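PDB 2E7Z: acetylene hydratase Ahy from Pelobacter acetylenicus, which catalyses the hydration of acetylene to acetaldehyde, using a tungsten bis(molybdopterin guanine dinucleotide) cofactor and a [4Fe-4S] cluster. Local coordinates for residues E101-S106 / A408-A413; D330-S335 / I521-M526; H458-P463 / Q479-P484. One frame throughout, in Å; residues are numbered along the deposited sequence. Where two conformers were deposited one is given.

In the fold
From the N terminus, residues 101-106 come first. They pair with 408-413 in interaction 1, which closes a loop of about 300 residues and sets two strands side by side in a mixed sheet. Interaction 2 opens within that loop at 330-335 and closes later at 521-526, so the two contacts cross. It ties the loop leading into helix 334-337 to the turn after helix 513-520. Interaction 3 joins the loop after strand 452-455 to the loop after strand 474-476. It is a short closure, wholly within the span of interaction 2 and following interaction 1. Interactions 1 and 3 do not touch, but both reach the same MGD. Interaction 2 lies away from the cofactor-binding residues.

Interaction 1 of 3, residues E101-S106 / A408-A413; sequences ESLGVS and AFFALA. With MGD (2-amino-5,6-dimercapto-7-methyl-3,7,8a,9-tetrahydro-8-oxa-1,3,9,10-tetraaza-anthracen-4-one guanosine dinucleotide), chain E.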
loop_
_atom_site.group_PDB
_atom_site.type_symbol
_atom_site.label_atom_id
_atom_site.label_comp_id
_atom_site.label_asym_id
_atom_site.label_seq_id
_atom_site.Cartn_x
_atom_site.Cartn_y
_atom_site.Cartn_z
ATOM N N GLU A 101 14.693 -19.908 -4.934
ATOM C CA GLU A 101 14.109 -18.772 -5.640
ATOM C C GLU A 101 12.777 -19.119 -6.308
ATOM O O GLU A 101 12.066 -18.219 -6.725
ATOM C CB GLU A 101 15.117 -18.186 -6.647
ATOM C CG GLU A 101 15.517 -19.124 -7.775
ATOM C CD GLU A 101 16.731 -19.980 -7.453
ATOM O OE1 GLU A 101 17.083 -20.127 -6.264
ATOM O OE2 GLU A 101 17.326 -20.526 -8.399
ATOM N N SER A 102 12.449 -20.406 -6.376
ATOM C CA SER A 102 11.144 -20.812 -6.905
ATOM C C SER A 102 9.983 -20.661 -5.928
ATOM O O SER A 102 8.838 -20.939 -6.303
ATOM C CB SER A 102 11.195 -22.239 -7.423
ATOM O OG SER A 102 11.239 -23.189 -6.368
ATOM N N LEU A 103 10.252 -20.193 -4.710
ATOM C CA LEU A 103 9.181 -19.805 -3.779
ATOM C C LEU A 103 8.924 -18.307 -3.907
ATOM O O LEU A 103 9.838 -17.467 -3.686
ATOM C CB LEU A 103 9.637 -20.135 -2.351
ATOM C CG LEU A 103 8.737 -19.538 -1.266
ATOM C CD1 LEU A 103 7.310 -20.130 -1.257
ATOM C CD2 LEU A 103 9.350 -19.703 0.118
ATOM N N GLY A 104 7.670 -17.981 -4.232
ATOM C CA GLY A 104 7.196 -16.604 -4.265
ATOM C C GLY A 104 6.254 -16.366 -3.088
ATOM O O GLY A 104 5.519 -17.295 -2.680
ATOM N N VAL A 105 6.270 -15.160 -2.533
ATOM C CA VAL A 105 5.395 -14.811 -1.406
ATOM C C VAL A 105 4.731 -13.466 -1.658
ATOM O O VAL A 105 5.436 -12.515 -2.046
ATOM C CB VAL A 105 6.192 -14.798 -0.064
ATOM C CG1 VAL A 105 5.285 -14.306 1.085
ATOM C CG2 VAL A 105 6.740 -16.155 0.263
ATOM N N SER A 106 3.417 -13.370 -1.445
ATOM C CA SER A 106 2.723 -12.086 -1.435
ATOM C C SER A 106 2.203 -11.918 -0.021
ATOM O O SER A 106 1.337 -12.711 0.415
ATOM C CB SER A 106 1.602 -12.096 -2.483
ATOM O OG SER A 106 0.809 -10.930 -2.425
ATOM N N ALA A 408 6.232 -22.508 -6.067
ATOM C CA ALA A 408 5.519 -22.455 -4.786
ATOM C C ALA A 408 5.119 -21.013 -4.520
ATOM O O ALA A 408 5.918 -20.115 -4.778
ATOM C CB ALA A 408 6.367 -22.989 -3.623
ATOM N N PHE A 409 3.920 -20.799 -3.983
ATOM C CA PHE A 409 3.416 -19.457 -3.767
ATOM C C PHE A 409 2.633 -19.391 -2.455
ATOM O O PHE A 409 1.709 -20.189 -2.226
ATOM C CB PHE A 409 2.591 -19.002 -4.973
ATOM C CG PHE A 409 2.099 -17.572 -4.885
ATOM C CD1 PHE A 409 0.870 -17.240 -4.313
ATOM C CD2 PHE A 409 2.903 -16.544 -5.393
ATOM C CE1 PHE A 409 0.448 -15.900 -4.267
ATOM C CE2 PHE A 409 2.447 -15.208 -5.381
ATOM C CZ PHE A 409 1.260 -14.893 -4.789
ATOM N N PHE A 410 3.037 -18.464 -1.579
ATOM C CA PHE A 410 2.347 -18.252 -0.310
ATOM C C PHE A 410 1.675 -16.886 -0.342
ATOM O O PHE A 410 2.335 -15.871 -0.623
ATOM C CB PHE A 410 3.262 -18.286 0.926
ATOM C CG PHE A 410 3.983 -19.570 1.177
ATOM C CD1 PHE A 410 3.711 -20.737 0.494
ATOM C CD2 PHE A 410 4.970 -19.579 2.169
ATOM C CE1 PHE A 410 4.414 -21.925 0.782
ATOM C CE2 PHE A 410 5.660 -20.749 2.472
ATOM C CZ PHE A 410 5.348 -21.934 1.790
ATOM N N ALA A 411 0.394 -16.851 0.017
ATOM C CA ALA A 411 -0.377 -15.614 0.157
ATOM C C ALA A 411 -0.663 -15.415 1.632
ATOM O O ALA A 411 -1.413 -16.225 2.217
ATOM C CB ALA A 411 -1.664 -15.667 -0.659
ATOM N N LEU A 412 -0.114 -14.368 2.245
ATOM C CA LEU A 412 -0.233 -14.120 3.684
ATOM C C LEU A 412 -1.004 -12.838 3.876
ATOM O O LEU A 412 -0.497 -11.756 3.620
ATOM C CB LEU A 412 1.145 -14.036 4.362
ATOM C CG LEU A 412 2.108 -15.184 4.053
ATOM C CD1 LEU A 412 3.508 -14.937 4.639
ATOM C CD2 LEU A 412 1.537 -16.503 4.500
ATOM N N ALA A 413 -2.274 -12.979 4.281
ATOM C CA ALA A 413 -3.229 -11.866 4.383
ATOM C C ALA A 413 -3.219 -11.034 3.106
ATOM O O ALA A 413 -3.181 -9.808 3.141
ATOM C CB ALA A 413 -2.991 -11.022 5.626
HETATM P PB MGD E . -6.582 -7.512 -0.175
HETATM O O1B MGD E . -6.030 -7.730 -1.562
HETATM O O2B MGD E . -8.033 -7.266 0.017
HETATM O O3B MGD E . -5.843 -6.293 0.562
HETATM O O3A MGD E . -3.812 -5.077 -0.279
HETATM P PA MGD E . -4.298 -6.037 0.923
HETATM O O1A MGD E . -4.327 -5.317 2.237
HETATM O O2A MGD E . -3.496 -7.295 0.774
HETATM O "O5'" MGD E . -6.146 -8.811 0.676
HETATM C "C5'" MGD E . -6.146 -8.740 2.091
HETATM C "C4'" MGD E . -6.479 -10.133 2.585
HETATM O "O4'" MGD E . -6.186 -10.166 3.990
HETATM C "C3'" MGD E . -7.965 -10.471 2.513
HETATM O "O3'" MGD E . -8.130 -11.682 1.755
HETATM C "C2'" MGD E . -8.448 -10.635 3.970
HETATM O "O2'" MGD E . -9.456 -11.639 4.201
HETATM C "C1'" MGD E . -7.160 -11.002 4.656
HETATM N N9 MGD E . -7.045 -10.634 6.075
HETATM C C8 MGD E . -7.488 -9.502 6.676
HETATM N N7 MGD E . -7.112 -9.466 7.964
HETATM C C5 MGD E . -6.351 -10.563 8.176
HETATM C C6 MGD E . -5.630 -11.149 9.293
HETATM O O6 MGD E . -5.600 -10.592 10.410
HETATM N N1 MGD E . -4.970 -12.291 9.040
HETATM C C2 MGD E . -5.008 -12.964 7.894
HETATM N N2 MGD E . -4.289 -14.117 7.778
HETATM N N3 MGD E . -5.655 -12.491 6.833
HETATM C C4 MGD E . -6.313 -11.318 6.939
HETATM C C10 MGD E . -4.034 -3.673 -0.140
HETATM C C11 MGD E . -3.180 -2.992 -1.189
HETATM O O11 MGD E . -3.748 -3.361 -2.445
HETATM C C12 MGD E . -3.215 -1.496 -0.997
HETATM S S12 MGD E . -2.822 -0.869 0.545
HETATM C C13 MGD E . -3.488 -0.674 -2.024
HETATM S S13 MGD E . -3.660 1.008 -1.818
HETATM C C14 MGD E . -3.685 -1.162 -3.426
HETATM N N15 MGD E . -5.069 -1.043 -3.860
HETATM C C16 MGD E . -5.310 -1.582 -5.089
HETATM C C17 MGD E . -6.313 -1.073 -6.034
HETATM O O17 MGD E . -7.008 -0.074 -5.744
HETATM N N18 MGD E . -6.444 -1.711 -7.214
HETATM C C19 MGD E . -5.698 -2.789 -7.565
HETATM N N19 MGD E . -5.882 -3.389 -8.760
HETATM N N20 MGD E . -4.787 -3.316 -6.738
HETATM C C21 MGD E . -4.552 -2.763 -5.542
HETATM N N22 MGD E . -3.615 -3.285 -4.746
HETATM C C23 MGD E . -3.202 -2.617 -3.530
#
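Leu103 and Phe410 meet on one face of two adjacent parallel strands, 103-106 and 408-412. Methyl CD1 of Leu103 sits over the ring centre of Phe410, 3.9 Å from the centroid and 5° off the ring normal, a CH-pi contact. The same CD1 packs on Ala408 CB at 3.8 Å. Leu103 reaches across because CG is anti to the backbone N (chi1 169°). Val105 CG1 meets Leu412 CD1 at 4.0 Å. Helices 118-126 and 491-501 pack on this apolar face. The other face has fewer side-chain contacts, but neither face opens to solvent. Gly104 brings no side chain there, and Ser106 CB touches Phe409 CZ at 3.6 Å. Ser106 OG turns to Tyr420 and Ser414. With an alanine in place of Phe410, Leu103 CD1 would probably lose the ring beneath it, and a gap would open toward Leu498. Five backbone hydrogen bonds join the strands, among them Gly104 N to Ala408 O and Ser106 N to Phe410 O, both 2.8 Å. They pair buried peptide groups, with apolar cover on the Leu103 face. The second strand leads into Ala413, whose O lies 3.1 Å from MGD O4', so the sheet probably helps to place this residue.

Interaction 2 of 3, residues D330-S335 / I521-M526; sequences DLVPIS and ISPTGM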
loop_
_atom_site.group_PDB
_atom_site.type_symbol
_atom_site.label_atom_id
_atom_site.label_comp_id
_atom_site.label_asym_id
_atom_site.label_seq_id
_atom_site.Cartn_x
_atom_site.Cartn_y
_atom_site.Cartn_z
ATOM N N ASP A 330 13.771 2.297 20.421
ATOM C CA ASP A 330 13.623 1.518 21.671
ATOM C C ASP A 330 13.642 0.006 21.407
ATOM O O ASP A 330 13.682 -0.767 22.366
ATOM C CB ASP A 330 12.253 1.785 22.331
ATOM C CG ASP A 330 12.113 3.169 22.951
ATOM O OD1 ASP A 330 13.133 3.852 23.250
ATOM O OD2 ASP A 330 10.929 3.551 23.158
ATOM N N LEU A 331 13.580 -0.418 20.141
ATOM C CA LEU A 331 13.236 -1.807 19.783
ATOM C C LEU A 331 14.317 -2.471 18.929
ATOM O O LEU A 331 15.110 -1.775 18.271
ATOM C CB LEU A 331 11.898 -1.818 19.009
ATOM C CG LEU A 331 10.729 -1.048 19.604
ATOM C CD1 LEU A 331 9.522 -1.098 18.646
ATOM C CD2 LEU A 331 10.385 -1.634 20.987
ATOM N N VAL A 332 14.351 -3.801 18.924
ATOM C CA VAL A 332 15.212 -4.507 17.974
ATOM C C VAL A 332 14.648 -4.290 16.579
ATOM O O VAL A 332 13.495 -4.595 16.334
ATOM C CB VAL A 332 15.287 -6.012 18.273
ATOM C CG1 VAL A 332 16.150 -6.713 17.239
ATOM C CG2 VAL A 332 15.840 -6.234 19.684
ATOM N N PRO A 333 15.431 -3.711 15.656
ATOM C CA PRO A 333 14.858 -3.433 14.314
ATOM C C PRO A 333 14.314 -4.680 13.608
ATOM O O PRO A 333 14.957 -5.742 13.579
ATOM C CB PRO A 333 16.035 -2.796 13.536
ATOM C CG PRO A 333 16.859 -2.199 14.626
ATOM C CD PRO A 333 16.811 -3.223 15.760
ATOM N N ILE A 334 13.144 -4.519 13.006
ATOM C CA ILE A 334 12.597 -5.573 12.150
ATOM C C ILE A 334 13.630 -5.909 11.058
ATOM O O ILE A 334 13.823 -7.073 10.703
ATOM C CB ILE A 334 11.288 -5.100 11.540
ATOM C CG1 ILE A 334 10.187 -5.087 12.624
ATOM C CG2 ILE A 334 10.876 -5.944 10.334
ATOM C CD1 ILE A 334 8.868 -4.429 12.189
ATOM N N SER A 335 14.308 -4.877 10.536
ATOM C CA SER A 335 15.289 -5.089 9.495
ATOM C C SER A 335 16.372 -6.055 9.918
ATOM O O SER A 335 16.838 -6.831 9.089
ATOM C CB SER A 335 15.988 -3.767 9.128
ATOM O OG SER A 335 15.039 -2.824 8.634
ATOM N N ILE A 521 10.789 -5.946 21.988
ATOM C CA ILE A 521 10.882 -4.892 23.000
ATOM C C ILE A 521 12.012 -5.065 24.002
ATOM O O ILE A 521 12.123 -4.273 24.945
ATOM C CB ILE A 521 9.523 -4.699 23.742
ATOM C CG1 ILE A 521 9.195 -5.936 24.590
ATOM C CG2 ILE A 521 8.447 -4.366 22.736
ATOM C CD1 ILE A 521 7.900 -5.841 25.411
ATOM N N SER A 522 12.862 -6.069 23.789
ATOM C CA SER A 522 13.876 -6.399 24.787
ATOM C C SER A 522 14.789 -5.226 25.202
ATOM O O SER A 522 15.158 -5.155 26.374
ATOM C CB SER A 522 14.655 -7.650 24.369
ATOM O OG SER A 522 15.302 -7.457 23.130
ATOM N N PRO A 523 15.147 -4.288 24.286
ATOM C CA PRO A 523 16.051 -3.211 24.753
ATOM C C PRO A 523 15.426 -2.320 25.841
ATOM O O PRO A 523 16.162 -1.644 26.560
ATOM C CB PRO A 523 16.337 -2.424 23.477
ATOM C CG PRO A 523 16.045 -3.376 22.360
ATOM C CD PRO A 523 14.854 -4.152 22.850
ATOM N N THR A 524 14.099 -2.329 25.972
ATOM C CA THR A 524 13.399 -1.526 26.997
ATOM C C THR A 524 13.508 -2.126 28.402
ATOM O O THR A 524 13.185 -1.457 29.396
ATOM C CB THR A 524 11.868 -1.398 26.690
ATOM O OG1 THR A 524 11.224 -2.651 26.930
ATOM C CG2 THR A 524 11.601 -0.955 25.237
ATOM N N GLY A 525 13.921 -3.391 28.479
ATOM C CA GLY A 525 13.920 -4.120 29.746
ATOM C C GLY A 525 12.536 -4.563 30.197
ATOM O O GLY A 525 12.413 -5.214 31.239
ATOM N N MET A 526 11.475 -4.239 29.444
ATOM C CA MET A 526 10.120 -4.665 29.798
ATOM C C MET A 526 9.706 -5.908 29.041
ATOM O O MET A 526 10.129 -6.119 27.896
ATOM C CB MET A 526 9.088 -3.570 29.494
ATOM C CG MET A 526 9.243 -2.298 30.340
ATOM S SD MET A 526 7.938 -1.124 29.956
ATOM C CE MET A 526 8.769 -0.091 28.755
#
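The backbones of Leu331 and Ile521 pass with their CA atoms 5.0 Å apart, one in a loop that leads to the N-cap Pro333 of helix 334-337, the other just after helix 513-520, where a 3-10 turn (522-524) begins. No hydrogen bond joins the two segments, so the contact rests on van der Waals packing. Pro523 points toward 330-335. Its ring carbons gather at the carbonyl of Asp330, with CB 3.3 Å from Asp330 O. The same ring also reaches Val332, which it crosses at about a right angle, Pro523 CD lying 3.9 Å from Val332 CG2. That methyl also touches Ser522 OG at 3.7 Å, while the hydroxyl itself is hydrogen-bonded to the carbonyl of Tyr519. Leu331 brings CD2 against Ile521 CG2, 3.8 Å away, the two side chains slanting across each other. Tyr531 of helix 528-531 packs on both. Thr524 adds its methyl, with CG2 3.6 Å from Asp330 O. Its hydroxyl faces its own segment. With OG1 between the backbone N and the carbonyl carbon (chi1 72°), it donates to Ile521 O at 2.7 Å, in the carbonyl plane. Ile521 O also accepts from the backbone N of Thr524. OG1 in turn accepts from Met526 N at 3.0 Å, which makes an ST turn. Both bonds fix the rotation of Thr524 and hold its methyl toward Asp330. Polar links between the two parts of the fold lie just beside the contact, at Arg520. The chemistry is therefore divided: carbon surfaces meet across the contact, the Thr524 hydroxyl and the Ile521 carbonyl are paired within the turn, and Arg520, through its backbone and its NH1, supplies hydrogen bonds to the backbone of Val332.

Interaction 3 of 3, residues H458-P463 / Q479-P484; sequences HWLERP and QQVVEP. With MGD (2-amino-5,6-dimercapto-7-methyl-3,7,8a,9-tetrahydro-8-oxa-1,3,9,10-tetraaza-anthracen-4-one guanosine dinucleotide), chain E.
Glu461 lies extended across Val482 and Pro484, slanting over both. Its carboxylate carbon CD comes within 3.4 Å of Pro484 CA. OE1 accepts from His458 N, which approaches from above the carboxylate plane. OE2 forms salt bridges with Arg53 and Arg58, so the buried acid is held at both oxygens. Gln480 lies alongside Pro463, pointing the same way, with OE1 3.6 Å from Pro463 CD. Its chain is extended, and NE2 donates to Val482 O of its own segment at 3.1 Å. That bond lies near the amide plane but enters from above the carbonyl plane of Val482. Leu460 and Val481 also run side by side, CD2 to CG2 4.0 Å. The carbonyl of Leu460 accepts from Val482 N at 3.1 Å, in the carbonyl plane, and weakly from Val481 N. A water between the segments accepts from Val481 N and lies near Trp459 O and Gln479 O. Arg462 starts out away from 479-484. Its CG sits between the backbone N and the carbonyl carbon (chi1 64°), and the extended chain carries the guanidinium to MGD. Trp459 N lies over one face of this group. MGD O6 lies at its edge, near its plane, and accepts from NH1 at 3.1 Å and NH2 at 2.9 Å. NH1 also bonds to Gln7, and NH2 to Asp457. Two N-H groups on one carbonyl oxygen are consistent with recognition of the guanine, whose oxygen the charge would probably polarise.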
loop_
_atom_site.group_PDB
_atom_site.type_symbol
_atom_site.label_atom_id
_atom_site.label_comp_id
_atom_site.label_asym_id
_atom_site.label_seq_id
_atom_site.Cartn_x
_atom_site.Cartn_y
_atom_site.Cartn_z
ATOM N N HIS A 458 -7.465 -12.913 14.178
ATOM C CA HIS A 458 -8.078 -11.643 13.871
ATOM C C HIS A 458 -7.546 -10.584 14.857
ATOM O O HIS A 458 -7.030 -10.903 15.945
ATOM C CB HIS A 458 -9.607 -11.855 13.999
ATOM C CG HIS A 458 -10.431 -10.633 13.754
ATOM N ND1 HIS A 458 -10.648 -9.668 14.717
ATOM C CD2 HIS A 458 -11.089 -10.217 12.642
ATOM C CE1 HIS A 458 -11.412 -8.715 14.208
ATOM N NE2 HIS A 458 -11.693 -9.022 12.951
ATOM N N TRP A 459 -7.639 -9.316 14.480
ATOM C CA TRP A 459 -7.086 -8.257 15.323
ATOM C C TRP A 459 -7.690 -8.149 16.732
ATOM O O TRP A 459 -7.076 -7.553 17.607
ATOM C CB TRP A 459 -7.094 -6.903 14.594
ATOM C CG TRP A 459 -8.419 -6.281 14.277
ATOM C CD1 TRP A 459 -9.086 -6.346 13.086
ATOM C CD2 TRP A 459 -9.168 -5.382 15.114
ATOM N NE1 TRP A 459 -10.251 -5.576 13.158
ATOM C CE2 TRP A 459 -10.306 -4.973 14.387
ATOM C CE3 TRP A 459 -8.983 -4.883 16.412
ATOM C CZ2 TRP A 459 -11.249 -4.086 14.921
ATOM C CZ3 TRP A 459 -9.908 -3.996 16.922
ATOM C CH2 TRP A 459 -11.024 -3.615 16.183
ATOM N N LEU A 460 -8.884 -8.691 16.948
ATOM C CA LEU A 460 -9.488 -8.703 18.290
ATOM C C LEU A 460 -8.979 -9.908 19.102
ATOM O O LEU A 460 -9.424 -10.130 20.235
ATOM C CB LEU A 460 -11.039 -8.712 18.193
ATOM C CG LEU A 460 -11.636 -7.367 17.766
ATOM C CD1 LEU A 460 -13.127 -7.580 17.387
ATOM C CD2 LEU A 460 -11.511 -6.336 18.886
ATOM N N GLU A 461 -8.060 -10.686 18.513
ATOM C CA GLU A 461 -7.593 -11.931 19.113
ATOM C C GLU A 461 -6.089 -11.958 19.340
ATOM O O GLU A 461 -5.504 -13.041 19.551
ATOM C CB GLU A 461 -7.962 -13.123 18.226
ATOM C CG GLU A 461 -9.460 -13.237 17.907
ATOM C CD GLU A 461 -9.763 -14.271 16.828
ATOM O OE1 GLU A 461 -8.849 -14.621 16.028
ATOM O OE2 GLU A 461 -10.924 -14.730 16.791
ATOM N N ARG A 462 -5.435 -10.797 19.300
ATOM C CA ARG A 462 -3.979 -10.802 19.368
ATOM C C ARG A 462 -3.387 -9.543 19.980
ATOM O O ARG A 462 -3.901 -8.443 19.764
ATOM C CB ARG A 462 -3.400 -11.008 17.957
ATOM C CG ARG A 462 -3.719 -9.864 16.951
ATOM C CD ARG A 462 -3.333 -10.293 15.552
ATOM N NE ARG A 462 -3.647 -9.280 14.546
ATOM C CZ ARG A 462 -4.154 -9.563 13.341
ATOM N NH1 ARG A 462 -4.396 -8.587 12.478
ATOM N NH2 ARG A 462 -4.383 -10.829 12.984
ATOM N N PRO A 463 -2.262 -9.697 20.686
ATOM C CA PRO A 463 -1.504 -8.512 21.091
ATOM C C PRO A 463 -0.665 -8.032 19.904
ATOM O O PRO A 463 -0.323 -8.842 19.035
ATOM C CB PRO A 463 -0.579 -9.059 22.162
ATOM C CG PRO A 463 -0.281 -10.461 21.708
ATOM C CD PRO A 463 -1.576 -10.951 21.069
ATOM N N GLN A 479 -3.823 -4.421 22.900
ATOM C CA GLN A 479 -4.103 -5.536 23.792
ATOM C C GLN A 479 -4.918 -6.597 23.104
ATOM O O GLN A 479 -5.770 -6.280 22.246
ATOM C CB GLN A 479 -4.830 -5.019 25.029
ATOM C CG GLN A 479 -4.027 -3.997 25.830
ATOM C CD GLN A 479 -4.731 -3.662 27.115
ATOM O OE1 GLN A 479 -5.780 -3.024 27.114
ATOM N NE2 GLN A 479 -4.197 -4.161 28.213
ATOM N N GLN A 480 -4.680 -7.847 23.510
ATOM C CA GLN A 480 -5.497 -8.971 23.080
ATOM C C GLN A 480 -6.858 -8.965 23.787
ATOM O O GLN A 480 -6.902 -8.954 25.022
ATOM C CB GLN A 480 -4.781 -10.256 23.406
ATOM C CG GLN A 480 -5.453 -11.485 22.866
ATOM C CD GLN A 480 -4.644 -12.742 23.054
ATOM O OE1 GLN A 480 -3.525 -12.710 23.585
ATOM N NE2 GLN A 480 -5.181 -13.853 22.592
ATOM N N VAL A 481 -7.953 -9.018 23.032
ATOM C CA VAL A 481 -9.275 -9.016 23.658
ATOM C C VAL A 481 -9.730 -10.426 24.043
ATOM O O VAL A 481 -10.183 -10.672 25.177
ATOM C CB VAL A 481 -10.320 -8.280 22.788
ATOM C CG1 VAL A 481 -11.643 -8.194 23.538
ATOM C CG2 VAL A 481 -9.828 -6.880 22.450
ATOM N N VAL A 482 -9.639 -11.352 23.095
ATOM C CA VAL A 482 -10.041 -12.753 23.310
ATOM C C VAL A 482 -9.019 -13.710 22.711
ATOM O O VAL A 482 -8.146 -13.309 21.937
ATOM C CB VAL A 482 -11.470 -13.081 22.732
ATOM C CG1 VAL A 482 -12.575 -12.255 23.402
ATOM C CG2 VAL A 482 -11.499 -12.900 21.209
ATOM N N GLU A 483 -9.093 -14.974 23.087
ATOM C CA GLU A 483 -8.309 -16.015 22.447
ATOM C C GLU A 483 -8.849 -16.210 21.032
ATOM O O GLU A 483 -10.045 -16.015 20.791
ATOM C CB GLU A 483 -8.436 -17.328 23.239
ATOM C CG GLU A 483 -7.713 -17.319 24.598
ATOM C CD GLU A 483 -6.185 -17.248 24.504
ATOM O OE1 GLU A 483 -5.603 -17.667 23.473
ATOM O OE2 GLU A 483 -5.558 -16.778 25.483
ATOM N N PRO A 484 -7.984 -16.611 20.088
ATOM C CA PRO A 484 -8.498 -16.846 18.738
ATOM C C PRO A 484 -9.555 -17.946 18.684
ATOM O O PRO A 484 -9.467 -18.958 19.385
ATOM C CB PRO A 484 -7.267 -17.265 17.934
ATOM C CG PRO A 484 -6.125 -17.354 18.885
ATOM C CD PRO A 484 -6.527 -16.812 20.208
HETATM P PB MGD E . -6.582 -7.512 -0.175
HETATM O O1B MGD E . -6.030 -7.730 -1.562
HETATM O O2B MGD E . -8.033 -7.266 0.017
HETATM O O3B MGD E . -5.843 -6.293 0.562
HETATM O O3A MGD E . -3.812 -5.077 -0.279
HETATM P PA MGD E . -4.298 -6.037 0.923
HETATM O O1A MGD E . -4.327 -5.317 2.237
HETATM O O2A MGD E . -3.496 -7.295 0.774
HETATM O "O5'" MGD E . -6.146 -8.811 0.676
HETATM C "C5'" MGD E . -6.146 -8.740 2.091
HETATM C "C4'" MGD E . -6.479 -10.133 2.585
HETATM O "O4'" MGD E . -6.186 -10.166 3.990
HETATM C "C3'" MGD E . -7.965 -10.471 2.513
HETATM O "O3'" MGD E . -8.130 -11.682 1.755
HETATM C "C2'" MGD E . -8.448 -10.635 3.970
HETATM O "O2'" MGD E . -9.456 -11.639 4.201
HETATM C "C1'" MGD E . -7.160 -11.002 4.656
HETATM N N9 MGD E . -7.045 -10.634 6.075
HETATM C C8 MGD E . -7.488 -9.502 6.676
HETATM N N7 MGD E . -7.112 -9.466 7.964
HETATM C C5 MGD E . -6.351 -10.563 8.176
HETATM C C6 MGD E . -5.630 -11.149 9.293
HETATM O O6 MGD E . -5.600 -10.592 10.410
HETATM N N1 MGD E . -4.970 -12.291 9.040
HETATM C C2 MGD E . -5.008 -12.964 7.894
HETATM N N2 MGD E . -4.289 -14.117 7.778
HETATM N N3 MGD E . -5.655 -12.491 6.833
HETATM C C4 MGD E . -6.313 -11.318 6.939
HETATM C C10 MGD E . -4.034 -3.673 -0.140
HETATM C C11 MGD E . -3.180 -2.992 -1.189
HETATM O O11 MGD E . -3.748 -3.361 -2.445
HETATM C C12 MGD E . -3.215 -1.496 -0.997
HETATM S S12 MGD E . -2.822 -0.869 0.545
HETATM C C13 MGD E . -3.488 -0.674 -2.024
HETATM S S13 MGD E . -3.660 1.008 -1.818
HETATM C C14 MGD E . -3.685 -1.162 -3.426
HETATM N N15 MGD E . -5.069 -1.043 -3.860
HETATM C C16 MGD E . -5.310 -1.582 -5.089
HETATM C C17 MGD E . -6.313 -1.073 -6.034
HETATM O O17 MGD E . -7.008 -0.074 -5.744
HETATM N N18 MGD E . -6.444 -1.711 -7.214
HETATM C C19 MGD E . -5.698 -2.789 -7.565
HETATM N N19 MGD E . -5.882 -3.389 -8.760
HETATM N N20 MGD E . -4.787 -3.316 -6.738
HETATM C C21 MGD E . -4.552 -2.763 -5.542
HETATM N N22 MGD E . -3.615 -3.285 -4.746
HETATM C C23 MGD E . -3.202 -2.617 -3.530
HETATM O O HOH W 1 -7.076 -7.912 20.391
#